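Local coordinates for periplasmic binding protein (Veillonella parvula, PDB 4LJS), which probably binds a metal complex such as an iron chelate or a corrinoid and delivers it to an ABC transporter for uptake, at residues N53-I58 with E85-I90; M71-P74 with Y78-P81; L110-K115 with R159-I164. All coordinates share one frame; numbering follows the deposited sequence.

Contact 1: residues N53-I58 with E85-I90; sequences NSIETI and EAYDKI
I55, on the crossover helix 52-60 of a beta-alpha-beta unit, meets Y87 and I90 from the short helix 84-89 and the turn that follows it. The unit runs from strand 47-50 through the helix to the parallel strand 67-71, and the contact lies against one side of that sheet. A single methyl group does the work for the first helix: I55 CG2 sits 3.8 Å from I90 CD1 and 4.0 Å from Y87 CD1. It reaches the tyrosine at the ring edge, near the ring plane, while the far end of I90 arrives from another direction, so the methyl is touched by a rim carbon and a chain end together. Y87 gets its ring there by turning CG anti to the backbone N (chi1 179°), which swings the aromatic group nearer to I55 than its CA-CB bond would suggest. I90 comes forward by its extended chain, with CD1 leading. All three residues are buried, and no hydrogen bond crosses between the two segments; the join is purely apolar.

Several polar groups of helix 52-60 find partners away from this apolar join. T57 OG1 donates to N53 O over 2.6 Å, and the same carbonyl also accepts T57 N at 3.2 Å, so one oxygen holds two donors from one residue. The carboxylate of E56 is gripped through OE2 by R298 and Q52, a setting that would probably favour the ionised form. In 85-90, K89 forms a salt bridge with D65, and the Y87 ring takes part in a cation-pi contact with K93. What results is apolar packing of a crossover helix against a short helix and the turn after it, on one side of a parallel alpha/beta sheet, typical of a lobe of a periplasmic binding protein.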
loop_
_atom_site.group_PDB
_atom_site.type_symbol
_atom_site.label_atom_id
_atom_site.label_comp_id
_atom_site.label_asym_id
_atom_site.label_seq_id
_atom_site.Cartn_x
_atom_site.Cartn_y
_atom_site.Cartn_z
ATOM N N ASN A 53 2.885 -0.585 -4.824
ATOM C CA ASN A 53 3.798 0.031 -3.850
ATOM C C ASN A 53 5.218 0.185 -4.371
ATOM O O ASN A 53 5.846 1.211 -4.138
ATOM C CB ASN A 53 3.805 -0.704 -2.503
ATOM C CG ASN A 53 4.336 -2.139 -2.603
ATOM O OD1 ASN A 53 4.223 -2.788 -3.639
ATOM N ND2 ASN A 53 4.897 -2.636 -1.508
ATOM N N SER A 54 5.718 -0.822 -5.085
ATOM C CA SER A 54 7.062 -0.748 -5.653
ATOM C C SER A 54 7.138 0.391 -6.668
ATOM O O SER A 54 8.045 1.221 -6.623
ATOM C CB SER A 54 7.442 -2.066 -6.336
ATOM O OG SER A 54 7.134 -3.182 -5.516
ATOM N N ILE A 55 6.153 0.434 -7.559
ATOM C CA ILE A 55 6.145 1.382 -8.669
ATOM C C ILE A 55 5.964 2.819 -8.216
ATOM O O ILE A 55 6.810 3.671 -8.502
ATOM C CB ILE A 55 5.052 1.018 -9.692
ATOM C CG1 ILE A 55 5.279 -0.414 -10.203
ATOM C CG2 ILE A 55 5.051 2.016 -10.851
ATOM C CD1 ILE A 55 4.051 -1.057 -10.815
ATOM N N GLU A 56 4.872 3.088 -7.500
ATOM C CA GLU A 56 4.551 4.452 -7.088
ATOM C C GLU A 56 5.501 5.043 -6.045
ATOM O O GLU A 56 5.703 6.260 -6.018
ATOM C CB GLU A 56 3.096 4.568 -6.608
ATOM C CG GLU A 56 2.089 4.645 -7.744
ATOM C CD GLU A 56 0.725 5.147 -7.298
ATOM O OE1 GLU A 56 0.464 6.367 -7.427
ATOM O OE2 GLU A 56 -0.087 4.319 -6.830
ATOM N N THR A 57 6.067 4.204 -5.178
ATOM C CA THR A 57 6.997 4.712 -4.164
ATOM C C THR A 57 8.279 5.229 -4.817
ATOM O O THR A 57 8.772 6.303 -4.473
ATOM C CB THR A 57 7.339 3.657 -3.081
ATOM O OG1 THR A 57 6.130 3.197 -2.451
ATOM C CG2 THR A 57 8.271 4.251 -2.015
ATOM N N ILE A 58 8.811 4.471 -5.772
ATOM C CA ILE A 58 10.005 4.900 -6.473
ATOM C C ILE A 58 9.713 6.159 -7.290
ATOM O O ILE A 58 10.525 7.084 -7.336
ATOM C CB ILE A 58 10.580 3.786 -7.352
ATOM C CG1 ILE A 58 11.148 2.668 -6.471
ATOM C CG2 ILE A 58 11.655 4.352 -8.269
ATOM C CD1 ILE A 58 11.377 1.337 -7.218
ATOM N N GLU A 85 2.212 10.845 -15.168
ATOM C CA GLU A 85 3.104 11.139 -16.293
ATOM C C GLU A 85 4.347 10.251 -16.261
ATOM O O GLU A 85 4.735 9.676 -17.274
ATOM C CB GLU A 85 3.511 12.611 -16.314
ATOM C CG GLU A 85 2.618 13.486 -17.185
ATOM C CD GLU A 85 3.263 14.814 -17.558
ATOM O OE1 GLU A 85 2.612 15.611 -18.265
ATOM O OE2 GLU A 85 4.420 15.060 -17.150
ATOM N N ALA A 86 4.958 10.138 -15.085
ATOM C CA ALA A 86 6.124 9.282 -14.906
ATOM C C ALA A 86 5.748 7.823 -15.145
ATOM O O ALA A 86 6.492 7.082 -15.784
ATOM C CB ALA A 86 6.705 9.464 -13.501
ATOM N N TYR A 87 4.594 7.420 -14.621
ATOM C CA TYR A 87 4.088 6.074 -14.846
ATOM C C TYR A 87 4.021 5.734 -16.329
ATOM O O TYR A 87 4.470 4.659 -16.743
ATOM C CB TYR A 87 2.704 5.882 -14.222
ATOM C CG TYR A 87 2.160 4.496 -14.480
ATOM C CD1 TYR A 87 2.675 3.398 -13.806
ATOM C CD2 TYR A 87 1.147 4.280 -15.414
ATOM C CE1 TYR A 87 2.196 2.118 -14.052
ATOM C CE2 TYR A 87 0.656 3.011 -15.660
ATOM C CZ TYR A 87 1.185 1.931 -14.975
ATOM O OH TYR A 87 0.706 0.660 -15.218
ATOM N N ASP A 88 3.468 6.658 -17.117
ATOM C CA ASP A 88 3.300 6.451 -18.556
ATOM C C ASP A 88 4.620 6.181 -19.277
ATOM O O ASP A 88 4.637 5.510 -20.304
ATOM C CB ASP A 88 2.600 7.653 -19.217
ATOM C CG ASP A 88 1.167 7.850 -18.726
ATOM O OD1 ASP A 88 0.571 6.901 -18.176
ATOM O OD2 ASP A 88 0.630 8.963 -18.901
ATOM N N LYS A 89 5.723 6.704 -18.751
ATOM C CA LYS A 89 7.016 6.546 -19.420
ATOM C C LYS A 89 7.654 5.168 -19.223
ATOM O O LYS A 89 8.584 4.807 -19.936
ATOM C CB LYS A 89 7.995 7.618 -18.958
ATOM C CG LYS A 89 7.717 9.013 -19.484
ATOM C CD LYS A 89 8.828 9.953 -19.042
ATOM C CE LYS A 89 10.205 9.345 -19.336
ATOM N NZ LYS A 89 11.329 10.106 -18.715
ATOM N N ILE A 90 7.178 4.417 -18.239
ATOM C CA ILE A 90 7.755 3.105 -17.950
ATOM C C ILE A 90 7.603 2.189 -19.159
ATOM O O ILE A 90 6.489 1.948 -19.622
ATOM C CB ILE A 90 7.115 2.476 -16.702
ATOM C CG1 ILE A 90 7.393 3.352 -15.473
ATOM C CG2 ILE A 90 7.640 1.057 -16.463
ATOM C CD1 ILE A 90 6.576 2.946 -14.256
#

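Contact 2: residues M71-P74 with Y78-P81; sequences MGIP and YVRP
I73 holds the first shell together: its CG2 faces Y78 and also reaches V79, while its CD1 meets V79 alone. I73 CG2 lies 3.9 Å from Y78 CB, and the two side chains run past each other in opposite senses. I73 CD1 reaches V79 CG2 at 3.8 Å, the isoleucine and valine crossing at about a right angle; I73 CG2 comes within 4.2 Å of this same valine methyl. With CG1 anti to the carbonyl carbon (chi1 -49°) and the chain extended beyond it, CD1 goes on to V79 while CG2 stays beside Y78 CB. P74 adds a looser touch, CB to Y78 CE1 at 4.3 Å.

Further out, I73 rests on Q52, I55 and Y87, and V79 is backed by E56 and Y87, so helices 52-60 and 84-89 set the positions of both. Y78 O has two donors, R298 NH1 and Q52 NE2 of helix 52-60. The ring meets that of Y257, and P74 touches D254; both partners follow strand 247-252 of the other sheet. Here a loop leaving the C-terminal end of a parallel strand folds back on itself and faces the second lobe, a position consistent with the rim of the cleft between the lobes of a periplasmic binding protein.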
loop_
_atom_site.group_PDB
_atom_site.type_symbol
_atom_site.label_atom_id
_atom_site.label_comp_id
_atom_site.label_asym_id
_atom_site.label_seq_id
_atom_site.Cartn_x
_atom_site.Cartn_y
_atom_site.Cartn_z
HETATM N N MSE A 71 5.272 -3.442 -13.285
HETATM C CA MSE A 71 4.196 -4.339 -13.695
HETATM C C MSE A 71 3.200 -4.578 -12.569
HETATM O O MSE A 71 3.577 -4.625 -11.404
HETATM C CB MSE A 71 4.783 -5.666 -14.189
HETATM C CG MSE A 71 5.760 -5.491 -15.351
HETATM SE SE MSE A 71 6.677 -7.134 -15.901
HETATM C CE MSE A 71 8.206 -6.986 -14.719
ATOM N N GLY A 72 1.924 -4.722 -12.918
ATOM C CA GLY A 72 0.926 -5.088 -11.927
ATOM C C GLY A 72 -0.147 -4.058 -11.610
ATOM O O GLY A 72 -1.062 -4.342 -10.841
ATOM N N ILE A 73 -0.047 -2.862 -12.183
ATOM C CA ILE A 73 -1.146 -1.905 -12.087
ATOM C C ILE A 73 -2.022 -2.001 -13.341
ATOM O O ILE A 73 -1.540 -1.839 -14.457
ATOM C CB ILE A 73 -0.638 -0.463 -11.911
ATOM C CG1 ILE A 73 0.405 -0.392 -10.799
ATOM C CG2 ILE A 73 -1.793 0.480 -11.614
ATOM C CD1 ILE A 73 0.974 0.991 -10.589
ATOM N N PRO A 74 -3.323 -2.265 -13.159
ATOM C CA PRO A 74 -4.228 -2.512 -14.285
ATOM C C PRO A 74 -4.411 -1.322 -15.218
ATOM O O PRO A 74 -4.742 -1.530 -16.378
ATOM C CB PRO A 74 -5.566 -2.834 -13.602
ATOM C CG PRO A 74 -5.212 -3.208 -12.213
ATOM C CD PRO A 74 -4.004 -2.412 -11.862
ATOM N N TYR A 78 -5.362 4.296 -11.748
ATOM C CA TYR A 78 -5.188 3.811 -10.384
ATOM C C TYR A 78 -3.976 4.456 -9.740
ATOM O O TYR A 78 -3.779 4.335 -8.545
ATOM C CB TYR A 78 -4.993 2.300 -10.369
ATOM C CG TYR A 78 -6.199 1.507 -10.796
ATOM C CD1 TYR A 78 -6.572 1.440 -12.127
ATOM C CD2 TYR A 78 -6.956 0.809 -9.867
ATOM C CE1 TYR A 78 -7.670 0.713 -12.521
ATOM C CE2 TYR A 78 -8.055 0.073 -10.254
ATOM C CZ TYR A 78 -8.407 0.028 -11.583
ATOM O OH TYR A 78 -9.505 -0.702 -11.976
ATOM N N VAL A 79 -3.153 5.115 -10.549
ATOM C CA VAL A 79 -1.976 5.816 -10.054
ATOM C C VAL A 79 -2.391 7.231 -9.651
ATOM O O VAL A 79 -3.251 7.827 -10.307
ATOM C CB VAL A 79 -0.878 5.858 -11.152
ATOM C CG1 VAL A 79 0.313 6.699 -10.721
ATOM C CG2 VAL A 79 -0.436 4.448 -11.499
ATOM N N ARG A 80 -1.810 7.756 -8.568
ATOM C CA ARG A 80 -2.069 9.141 -8.150
ATOM C C ARG A 80 -1.823 10.087 -9.317
ATOM O O ARG A 80 -0.830 9.933 -10.028
ATOM C CB ARG A 80 -1.167 9.559 -6.979
ATOM C CG ARG A 80 -1.607 9.061 -5.627
ATOM C CD ARG A 80 -0.700 9.557 -4.506
ATOM N NE ARG A 80 -0.925 10.963 -4.196
ATOM C CZ ARG A 80 -1.869 11.401 -3.366
ATOM N NH1 ARG A 80 -2.677 10.537 -2.770
ATOM N NH2 ARG A 80 -2.009 12.700 -3.134
ATOM N N PRO A 81 -2.728 11.061 -9.518
ATOM C CA PRO A 81 -2.664 11.998 -10.652
ATOM C C PRO A 81 -1.259 12.565 -10.887
ATOM O O PRO A 81 -0.792 12.560 -12.025
ATOM C CB PRO A 81 -3.638 13.113 -10.240
ATOM C CG PRO A 81 -4.635 12.427 -9.365
ATOM C CD PRO A 81 -3.883 11.330 -8.638
#

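Contact 3: residues L110-K115 with R159-I164; sequences LLVGWK and RDLGRI
L110 and I164 form the tighter half of a strand-to-helix contact in an alpha/beta lobe, where helix 151-164 lies over the four-stranded parallel sheet containing strand 110-113. Their closest atoms, L110 CD2 and I164 CG2, are 3.9 Å apart, methyl against methyl. With CG of L110 anti to the backbone N (chi1 169°) and CD2 the branch that continues the extended chain, CD2 is the atom that reaches the helix. Around this pair, Y40 and P44 touch both residues and I26 touches I164, so the antiparallel strands 19-29 and 34-40 help to bury it.

The second pair is slacker: V112 CG2 and L161 CD2 stand 4.3 Å apart. L161 leaves the helix off the line to the strand, and its CD2 branch, not the extended CD1, comes nearest V112 CG2. No hydrogen bond joins the two segments. D160 is buried, and its OD2 is met by K156 NZ and by Y137 OH of strand 135-138.

On the outer side of the helix the character changes. R159 and R163 are partly exposed and lie well away from the strand; R159 rests on I175 of the long helix 168-188, and R163 touches V24 and I26. R159 NE makes a salt bridge to E172 OE1.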
loop_
_atom_site.group_PDB
_atom_site.type_symbol
_atom_site.label_atom_id
_atom_site.label_comp_id
_atom_site.label_asym_id
_atom_site.label_seq_id
_atom_site.Cartn_x
_atom_site.Cartn_y
_atom_site.Cartn_z
ATOM N N LEU A 110 18.297 -3.875 -9.831
ATOM C CA LEU A 110 17.492 -3.970 -8.617
ATOM C C LEU A 110 16.109 -4.488 -8.970
ATOM O O LEU A 110 15.481 -4.012 -9.925
ATOM C CB LEU A 110 17.382 -2.613 -7.904
ATOM C CG LEU A 110 16.354 -2.523 -6.763
ATOM C CD1 LEU A 110 16.689 -3.436 -5.572
ATOM C CD2 LEU A 110 16.161 -1.085 -6.291
ATOM N N LEU A 111 15.648 -5.480 -8.216
ATOM C CA LEU A 111 14.266 -5.938 -8.330
ATOM C C LEU A 111 13.554 -5.662 -7.013
ATOM O O LEU A 111 14.056 -6.013 -5.941
ATOM C CB LEU A 111 14.181 -7.428 -8.693
ATOM C CG LEU A 111 14.915 -7.862 -9.971
ATOM C CD1 LEU A 111 16.342 -8.256 -9.651
ATOM C CD2 LEU A 111 14.183 -8.995 -10.682
ATOM N N VAL A 112 12.399 -5.010 -7.096
ATOM C CA VAL A 112 11.619 -4.683 -5.909
ATOM C C VAL A 112 10.262 -5.370 -5.993
ATOM O O VAL A 112 9.530 -5.217 -6.974
ATOM C CB VAL A 112 11.419 -3.165 -5.775
ATOM C CG1 VAL A 112 10.643 -2.840 -4.495
ATOM C CG2 VAL A 112 12.764 -2.436 -5.809
ATOM N N GLY A 113 9.926 -6.148 -4.976
ATOM C CA GLY A 113 8.653 -6.841 -4.999
ATOM C C GLY A 113 8.191 -7.361 -3.656
ATOM O O GLY A 113 8.522 -6.810 -2.603
ATOM N N TRP A 114 7.418 -8.437 -3.712
ATOM C CA TRP A 114 6.850 -9.057 -2.534
ATOM C C TRP A 114 7.537 -10.390 -2.254
ATOM O O TRP A 114 8.334 -10.875 -3.068
ATOM C CB TRP A 114 5.346 -9.271 -2.729
ATOM C CG TRP A 114 4.562 -8.000 -2.800
ATOM C CD1 TRP A 114 5.064 -6.733 -2.859
ATOM C CD2 TRP A 114 3.128 -7.866 -2.813
ATOM N NE1 TRP A 114 4.039 -5.821 -2.909
ATOM C CE2 TRP A 114 2.841 -6.488 -2.880
ATOM C CE3 TRP A 114 2.065 -8.777 -2.762
ATOM C CZ2 TRP A 114 1.532 -5.995 -2.908
ATOM C CZ3 TRP A 114 0.768 -8.289 -2.795
ATOM C CH2 TRP A 114 0.513 -6.907 -2.866
ATOM N N LYS A 115 7.225 -10.975 -1.101
ATOM C CA LYS A 115 7.770 -12.277 -0.716
ATOM C C LYS A 115 7.584 -13.323 -1.819
ATOM O O LYS A 115 8.514 -14.060 -2.146
ATOM C CB LYS A 115 7.119 -12.758 0.588
ATOM C CG LYS A 115 7.316 -14.246 0.919
ATOM C CD LYS A 115 6.520 -14.617 2.170
ATOM C CE LYS A 115 5.589 -15.798 1.932
ATOM N NZ LYS A 115 4.523 -15.886 2.982
ATOM N N ARG A 159 11.591 4.516 3.676
ATOM C CA ARG A 159 12.905 4.949 4.113
ATOM C C ARG A 159 14.019 4.117 3.458
ATOM O O ARG A 159 15.050 4.660 3.049
ATOM C CB ARG A 159 12.970 4.861 5.638
ATOM C CG ARG A 159 14.204 5.449 6.262
ATOM C CD ARG A 159 14.064 5.486 7.786
ATOM N NE ARG A 159 13.247 6.608 8.250
ATOM C CZ ARG A 159 12.130 6.488 8.963
ATOM N NH1 ARG A 159 11.676 5.287 9.297
ATOM N NH2 ARG A 159 11.468 7.573 9.354
ATOM N N ASP A 160 13.810 2.805 3.355
ATOM C CA ASP A 160 14.783 1.915 2.715
ATOM C C ASP A 160 14.977 2.265 1.239
ATOM O O ASP A 160 16.102 2.357 0.752
ATOM C CB ASP A 160 14.340 0.457 2.820
ATOM C CG ASP A 160 14.525 -0.114 4.208
ATOM O OD1 ASP A 160 15.319 0.457 4.988
ATOM O OD2 ASP A 160 13.880 -1.143 4.515
ATOM N N LEU A 161 13.874 2.449 0.526
ATOM C CA LEU A 161 13.961 2.820 -0.875
ATOM C C LEU A 161 14.643 4.182 -1.002
ATOM O O LEU A 161 15.465 4.385 -1.887
ATOM C CB LEU A 161 12.581 2.791 -1.534
ATOM C CG LEU A 161 12.044 1.362 -1.727
ATOM C CD1 LEU A 161 10.612 1.358 -2.248
ATOM C CD2 LEU A 161 12.951 0.560 -2.665
ATOM N N GLY A 162 14.328 5.098 -0.090
ATOM C CA GLY A 162 15.015 6.375 -0.029
ATOM C C GLY A 162 16.529 6.244 0.067
ATOM O O GLY A 162 17.262 6.944 -0.631
ATOM N N ARG A 163 17.007 5.344 0.925
ATOM C CA ARG A 163 18.447 5.117 1.044
ATOM C C ARG A 163 19.036 4.505 -0.233
ATOM O O ARG A 163 20.116 4.892 -0.679
ATOM C CB ARG A 163 18.776 4.223 2.244
ATOM C CG ARG A 163 18.432 4.808 3.598
ATOM C CD ARG A 163 18.872 3.867 4.719
ATOM N NE ARG A 163 20.328 3.745 4.787
ATOM C CZ ARG A 163 20.973 2.705 5.308
ATOM N NH1 ARG A 163 20.292 1.678 5.803
ATOM N NH2 ARG A 163 22.302 2.686 5.327
ATOM N N ILE A 164 18.326 3.544 -0.810
ATOM C CA ILE A 164 18.788 2.883 -2.025
ATOM C C ILE A 164 18.946 3.881 -3.182
ATOM O O ILE A 164 19.923 3.822 -3.925
ATOM C CB ILE A 164 17.853 1.710 -2.420
ATOM C CG1 ILE A 164 17.958 0.579 -1.392
ATOM C CG2 ILE A 164 18.186 1.183 -3.816
ATOM C CD1 ILE A 164 17.027 -0.600 -1.669
#

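In the fold
Helix 52-60 is the hub, touching residues of both other contacts. Contacts 1 and 2 have centres about 8 Å apart, and E56 OE1 ties them together, lying 2.9 Å from R80 N in a probable hydrogen bond. Contact 3 is about 14 Å from contact 1, centre to centre; there N53 OD1 lies 3.1 Å from W114 NE1, a probable hydrogen bond, and T57 CG2 packs 3.7 Å from L161 CD1. Contacts 2 and 3 do not touch: their centres are about 18 Å apart and their nearest atoms about 7 Å. Contact 3 lies between the parallel sheet and helix 151-164, whereas contact 2 faces the other lobe, probably beside the ligand cleft.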